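Local coordinates for Lin1840 protein (Listeria innocua serovar 6a, PDB 4ZOC) that probably hydrolyses terminal, non-reducing beta-D-glucosyl residues as a family 3 beta-glucosidase involved in beta-1,2-glucan metabolism, at residues 92-95 with 101-104; 140-145 with 151-156. The protein carries 2 engineered substitutions. One frame throughout, in Å; residues are numbered along the deposited sequence.

Contact 1: residues 92-95 with 101-104; sequences VIHG and PIPL
The imidazole of His94 overlaps the gamma-branch methyl of Ile102 in a CH-pi contact within the loop that follows strand 87-90 of the TIM barrel and leads into helix 103-108. CG2 of Ile102 sits over one face of the ring, 4.0 Å from its centroid and 22° off the normal, displaced toward the CE1 and NE2 side; the two side chains run alongside each other in the same direction. The His94 ring is placed there by a chi1 of 57°, which sets CG between the backbone N and the carbonyl carbon. Its rotation is fixed from both nitrogens: ND1 bonds to the carbonyl of Phe100 in the same loop, and NE2 to that of Gly408. NE2 thus ties the barrel loop to the family 3 C-terminal domain, next to Trp409 of the glucose pocket. Ile102 occupies the N-cap position of helix 103-108, and Pro103 opens the helix. The Pro103 side chain runs at about a right angle to that of His94, with Pro103 CD 3.8 Å from His94 CB, while Pro103 CG meets CG2 of Ile93 at 4.0 Å. The carbonyl O of Pro101 is buried without a hydrogen-bonding partner and lies 3.2 Å from His94 CB.

Contact 2: residues 140-145 with 151-156; sequences DLVRDP and MESTGE
Ser153 reaches across to Asp140 with its hydroxyl, OG donating to the backbone O of Asp140 over 2.7 Å. The donor approaches at a C=O...OG angle of 153°, tilted 26° from the carbonyl plane. A chi1 of 178° swings OG away from the Ser153 N and over toward Gly155, whose N-H it accepts in an almost straight bond that defines an ST turn. One hydroxyl therefore both shapes the turn and joins it to the other half of the long loop after barrel strand 133-134. Val142 packs closely beside this junction: its CG2 lies 3.6 Å from Ser153 OG and also touches the carbonyl O of Gly155. That carbonyl takes a weak bond from Val142 N, 3.4 Å long, and has a second donor in Asn161 of helix 158-173. Next to it, Glu156 CA makes a CA-H...O contact of 3.1 Å with Val142 O, while the CD1 methyl of Leu141 rests against the carbonyl O of Glu156.

The junction loosens toward the partly exposed Arg143, whose long side chain meets the other segment through water. The water lies in the guanidinium plane at its edge, accepts from Arg143 NE at 2.8 Å and donates to Glu156 O. The carboxylate of Glu156 instead bonds to the backbone N atoms of Ser553 and Tyr565, and Arg143 forms a cation-pi pair with Tyr564. Because the Ser153 hydroxyl is used as donor and acceptor at once, its rotation is fixed, whereas the water between Arg143 NE and Glu156 O probably lets that link adapt more easily.

In the fold
From the N terminus, the chain leaves barrel strand 87-90 and enters contact 1, which closes a short loop at the start of helix 103-108. The chain then passes through helix 112-128 and strand 133-134 to contact 2, which closes part of the next strand-to-helix loop ahead of helix 158-173. The two closures are in series, neither nested nor crossed, with centres about 13 Å apart. They touch directly: Leu104 N lies 3.1 Å from Met151 O, a probable hydrogen bond, and Pro103 packs on Glu152 and Thr154. Neighbouring barrel loops are thereby joined, and backbone hydrogen bonds from Ile102 to Phe527 and from Glu156 to Ser551 tie them to the glycosyl hydrolase family 3 C-terminal domain.

Contact 1: residues 92-95 with 101-104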
ATOM      1  N   VAL A  92      -8.057   9.086  27.665  1.00  7.36           N
ATOM      2  CA  VAL A  92      -7.294  10.289  27.924  1.00  8.01           C
ATOM      3  C   VAL A  92      -6.094  10.288  27.006  1.00  7.16           C
ATOM      4  O   VAL A  92      -5.082   9.701  27.273  1.00  8.53           O
ATOM      5  CB  VAL A  92      -7.002  10.467  29.448  1.00  8.62           C
ATOM      6  CG1 VAL A  92      -6.588  11.899  29.702  1.00  8.70           C
ATOM      7  CG2 VAL A  92      -8.232   9.940  30.195  1.00  7.92           C
ATOM      8  N   ILE A  93      -6.275  10.939  25.856  1.00  7.03           N
ATOM      9  CA  ILE A  93      -5.394  10.719  24.682  1.00  6.98           C
ATOM     10  C   ILE A  93      -4.386  11.830  24.563  1.00  6.53           C
ATOM     11  O   ILE A  93      -3.200  11.606  24.291  1.00  7.35           O
ATOM     12  CB  ILE A  93      -6.220  10.604  23.390  1.00  6.65           C
ATOM     13  CG1 ILE A  93      -7.368   9.542  23.574  1.00  7.52           C
ATOM     14  CG2 ILE A  93      -5.311  10.396  22.162  1.00  5.84           C
ATOM     15  CD1 ILE A  93      -6.849   8.196  24.109  1.00  7.97           C
ATOM     16  N   HIS A  94      -4.849  13.029  24.707  1.00  7.01           N
ATOM     17  CA  HIS A  94      -3.948  14.213  24.682  1.00  7.05           C
ATOM     18  C   HIS A  94      -4.494  15.265  25.595  1.00  7.60           C
ATOM     19  O   HIS A  94      -4.509  16.483  25.281  1.00 10.63           O
ATOM     20  CB  HIS A  94      -3.711  14.740  23.254  1.00  7.09           C
ATOM     21  CG  HIS A  94      -4.966  15.110  22.517  1.00  6.46           C
ATOM     22  ND1 HIS A  94      -5.322  16.410  22.273  1.00  6.93           N
ATOM     23  CD2 HIS A  94      -5.893  14.359  21.897  1.00  7.12           C
ATOM     24  CE1 HIS A  94      -6.457  16.455  21.606  1.00  7.05           C
ATOM     25  NE2 HIS A  94      -6.842  15.218  21.386  1.00  8.16           N
ATOM     26  N   GLY A  95      -4.865  14.807  26.779  1.00  7.14           N
ATOM     27  CA  GLY A  95      -5.372  15.710  27.792  1.00  7.30           C
ATOM     28  C   GLY A  95      -6.770  15.317  28.226  1.00  8.20           C
ATOM     29  O   GLY A  95      -7.549  14.666  27.450  1.00 10.56           O
ATOM     30  N   PRO A 101      -1.867  19.530  22.615  1.00  7.36           N
ATOM     31  CA  PRO A 101      -1.843  19.197  21.152  1.00  6.95           C
ATOM     32  C   PRO A 101      -2.098  17.732  20.929  1.00  6.93           C
ATOM     33  O   PRO A 101      -1.741  16.848  21.775  1.00  5.78           O
ATOM     34  CB  PRO A 101      -0.447  19.663  20.699  1.00  7.86           C
ATOM     35  CG  PRO A 101      -0.107  20.757  21.674  1.00  8.01           C
ATOM     36  CD  PRO A 101      -0.710  20.329  22.995  1.00  7.88           C
ATOM     37  N   ILE A 102      -2.763  17.468  19.806  1.00  6.97           N
ATOM     38  CA  ILE A 102      -2.951  16.059  19.326  1.00  8.06           C
ATOM     39  C   ILE A 102      -1.631  15.316  19.245  1.00  8.40           C
ATOM     40  O   ILE A 102      -0.599  15.933  19.072  1.00  7.04           O
ATOM     41  CB  ILE A 102      -3.689  15.961  17.974  1.00  7.97           C
ATOM     42  CG1 ILE A 102      -2.998  16.761  16.842  1.00  7.84           C
ATOM     43  CG2 ILE A 102      -5.129  16.323  18.141  1.00  8.03           C
ATOM     44  CD1 ILE A 102      -3.475  16.411  15.452  1.00  7.24           C
ATOM     45  N   PRO A 103      -1.649  13.973  19.427  1.00  6.92           N
ATOM     46  CA  PRO A 103      -0.367  13.310  19.448  1.00  7.12           C
ATOM     47  C   PRO A 103       0.575  13.546  18.238  1.00  7.58           C
ATOM     48  O   PRO A 103       1.785  13.578  18.439  1.00  7.98           O
ATOM     49  CB  PRO A 103      -0.766  11.846  19.637  1.00  7.27           C
ATOM     50  CG  PRO A 103      -1.983  11.960  20.500  1.00  6.03           C
ATOM     51  CD  PRO A 103      -2.703  13.121  19.957  1.00  6.43           C
ATOM     52  N   LEU A 104       0.029  13.642  17.022  1.00  8.42           N
ATOM     53  CA  LEU A 104       0.856  13.828  15.809  1.00  6.60           C
ATOM     54  C   LEU A 104       1.615  15.152  15.966  1.00  6.21           C
ATOM     55  O   LEU A 104       2.750  15.244  15.601  1.00  9.02           O
ATOM     56  CB  LEU A 104      -0.035  13.796  14.582  1.00  6.76           C
ATOM     57  CG  LEU A 104       0.770  13.748  13.276  1.00  7.88           C
ATOM     58  CD1 LEU A 104       1.892  12.716  13.273  1.00 10.19           C
ATOM     59  CD2 LEU A 104      -0.133  13.602  12.096  1.00  8.75           C
TER

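Contact 2: residues 140-145 with 151-156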
ATOM      1  N   ASP A 140       0.889   3.083  17.049  1.00  7.72           N
ATOM      2  CA  ASP A 140       0.809   2.487  15.710  1.00  6.47           C
ATOM      3  C   ASP A 140       1.631   3.375  14.782  1.00  7.08           C
ATOM      4  O   ASP A 140       1.379   4.618  14.625  1.00  8.81           O
ATOM      5  CB  ASP A 140      -0.665   2.422  15.245  1.00  7.15           C
ATOM      6  CG  ASP A 140      -1.556   1.717  16.264  1.00  7.10           C
ATOM      7  OD1 ASP A 140      -1.092   0.799  16.980  1.00  6.46           O
ATOM      8  OD2 ASP A 140      -2.714   2.102  16.399  1.00  7.22           O
ATOM      9  N   LEU A 141       2.618   2.761  14.130  1.00  6.60           N
ATOM     10  CA  LEU A 141       3.408   3.428  13.101  1.00  6.59           C
ATOM     11  C   LEU A 141       2.490   3.766  11.930  1.00  5.91           C
ATOM     12  O   LEU A 141       1.636   2.936  11.550  1.00  6.35           O
ATOM     13  CB  LEU A 141       4.511   2.470  12.620  1.00  7.42           C
ATOM     14  CG  LEU A 141       5.526   3.010  11.609  1.00  8.37           C
ATOM     15  CD1 LEU A 141       6.435   3.926  12.365  1.00  9.93           C
ATOM     16  CD2 LEU A 141       6.275   1.867  10.994  1.00  8.83           C
ATOM     17  N   VAL A 142       2.615   5.006  11.454  1.00  6.39           N
ATOM     18  CA  VAL A 142       1.806   5.496  10.366  1.00  5.36           C
ATOM     19  C   VAL A 142       2.664   5.988   9.192  1.00  6.38           C
ATOM     20  O   VAL A 142       3.634   6.778   9.363  1.00  7.15           O
ATOM     21  CB  VAL A 142       0.802   6.564  10.830  1.00  6.54           C
ATOM     22  CG1 VAL A 142      -0.231   5.947  11.735  1.00  7.64           C
ATOM     23  CG2 VAL A 142       1.465   7.787  11.519  1.00  6.15           C
ATOM     24  N   ARG A 143       2.261   5.552   7.999  1.00  6.32           N
ATOM     25  CA  ARG A 143       2.850   6.011   6.736  1.00  5.94           C
ATOM     26  C   ARG A 143       1.765   6.512   5.743  1.00  7.11           C
ATOM     27  O   ARG A 143       2.116   6.808   4.601  1.00  8.37           O
ATOM     28  CB  ARG A 143       3.614   4.899   6.105  1.00  7.03           C
ATOM     29  CG  ARG A 143       4.836   4.474   6.857  1.00  7.06           C
ATOM     30  CD  ARG A 143       5.385   3.195   6.230  1.00  9.47           C
ATOM     31  NE  ARG A 143       6.669   2.849   6.843  1.00 10.51           N
ATOM     32  CZ  ARG A 143       7.379   1.765   6.548  1.00 15.22           C
ATOM     33  NH1 ARG A 143       6.945   0.926   5.645  1.00 13.51           N
ATOM     34  NH2 ARG A 143       8.535   1.525   7.162  1.00 16.81           N
ATOM     35  N   ASP A 144       0.496   6.585   6.172  1.00  6.18           N
ATOM     36  CA  ASP A 144      -0.635   6.787   5.263  1.00  5.85           C
ATOM     37  C   ASP A 144      -1.583   7.800   5.878  1.00  6.37           C
ATOM     38  O   ASP A 144      -2.443   7.496   6.689  1.00  4.85           O
ATOM     39  CB  ASP A 144      -1.324   5.449   4.945  1.00  5.79           C
ATOM     40  CG  ASP A 144      -2.372   5.580   3.861  1.00  6.36           C
ATOM     41  OD1 ASP A 144      -2.815   6.754   3.559  1.00  5.67           O
ATOM     42  OD2 ASP A 144      -2.783   4.509   3.331  1.00  6.81           O
ATOM     43  N   PRO A 145      -1.432   9.069   5.483  1.00  6.53           N
ATOM     44  CA  PRO A 145      -2.262  10.096   6.021  1.00  5.73           C
ATOM     45  C   PRO A 145      -3.724  10.109   5.581  1.00  7.05           C
ATOM     46  O   PRO A 145      -4.500  10.957   6.075  1.00  8.56           O
ATOM     47  CB  PRO A 145      -1.535  11.365   5.610  1.00  7.94           C
ATOM     48  CG  PRO A 145      -0.754  11.024   4.438  1.00  7.91           C
ATOM     49  CD  PRO A 145      -0.423   9.554   4.529  1.00  6.83           C
ATOM     50  N   MET A 151      -3.696  11.100  13.607  1.00  5.86           N
ATOM     51  CA  MET A 151      -3.631  12.174  14.620  1.00  5.92           C
ATOM     52  C   MET A 151      -3.227  11.650  15.996  1.00  5.85           C
ATOM     53  O   MET A 151      -2.793  12.413  16.821  1.00  5.53           O
ATOM     54  CB  MET A 151      -4.978  12.883  14.759  1.00  7.81           C
ATOM     55  CG  MET A 151      -6.163  11.938  15.118  1.00  7.14           C
ATOM     56  SD  MET A 151      -7.232  12.512  16.451  1.00  8.12           S
ATOM     57  CE  MET A 151      -6.081  12.537  17.799  1.00  7.27           C
ATOM     58  N   GLU A 152      -3.432  10.360  16.218  1.00  6.46           N
ATOM     59  CA  GLU A 152      -3.154   9.678  17.516  1.00  5.88           C
ATOM     60  C   GLU A 152      -1.740   9.202  17.656  1.00  5.65           C
ATOM     61  O   GLU A 152      -1.347   8.847  18.742  1.00  6.95           O
ATOM     62  CB  GLU A 152      -4.086   8.487  17.700  1.00  6.20           C
ATOM     63  CG  GLU A 152      -5.558   8.846  17.799  1.00  6.52           C
ATOM     64  CD  GLU A 152      -6.397   7.622  17.537  1.00  6.44           C
ATOM     65  OE1 GLU A 152      -6.372   6.695  18.373  1.00  6.98           O
ATOM     66  OE2 GLU A 152      -7.129   7.621  16.517  1.00  7.37           O
ATOM     67  N   SER A 153      -1.018   9.101  16.543  1.00  6.35           N
ATOM     68  CA  SER A 153       0.321   8.561  16.492  1.00  6.05           C
ATOM     69  C   SER A 153       1.293   9.709  16.525  1.00  6.10           C
ATOM     70  O   SER A 153       0.917  10.805  16.174  1.00  8.06           O
ATOM     71  CB  SER A 153       0.473   7.776  15.168  1.00  6.97           C
ATOM     72  OG  SER A 153       1.832   7.246  15.048  1.00  7.77           O
ATOM     73  N   THR A 154       2.584   9.446  16.853  1.00  7.38           N
ATOM     74  CA  THR A 154       3.589  10.441  16.724  1.00  5.98           C
ATOM     75  C   THR A 154       4.260  10.409  15.357  1.00  6.67           C
ATOM     76  O   THR A 154       5.247  11.180  15.168  1.00  7.42           O
ATOM     77  CB  THR A 154       4.593  10.437  17.941  1.00  6.40           C
ATOM     78  OG1 THR A 154       5.149   9.110  18.183  1.00  6.53           O
ATOM     79  CG2 THR A 154       3.829  10.914  19.219  1.00  6.61           C
ATOM     80  N   GLY A 155       3.849   9.516  14.427  1.00  6.06           N
ATOM     81  CA  GLY A 155       4.294   9.655  13.029  1.00  5.90           C
ATOM     82  C   GLY A 155       4.966   8.420  12.410  1.00  5.84           C
ATOM     83  O   GLY A 155       4.712   7.252  12.815  1.00  5.58           O
ATOM     84  N   GLU A 156       5.809   8.687  11.414  1.00  6.33           N
ATOM     85  CA  GLU A 156       6.347   7.640  10.584  1.00  6.55           C
ATOM     86  C   GLU A 156       7.700   6.991  11.060  1.00  6.20           C
ATOM     87  O   GLU A 156       8.233   6.038  10.422  1.00  7.95           O
ATOM     88  CB  GLU A 156       6.501   8.168   9.145  1.00  6.12           C
ATOM     89  CG  GLU A 156       7.729   9.034   8.949  1.00  6.39           C
ATOM     90  CD  GLU A 156       7.741   9.718   7.611  1.00  6.57           C
ATOM     91  OE1 GLU A 156       6.617  10.054   7.114  1.00  8.03           O
ATOM     92  OE2 GLU A 156       8.876   9.935   7.050  1.00  7.68           O
TER
HETATM   93  O   HOH W   1       8.316   4.579   8.339  1.00 10.40           O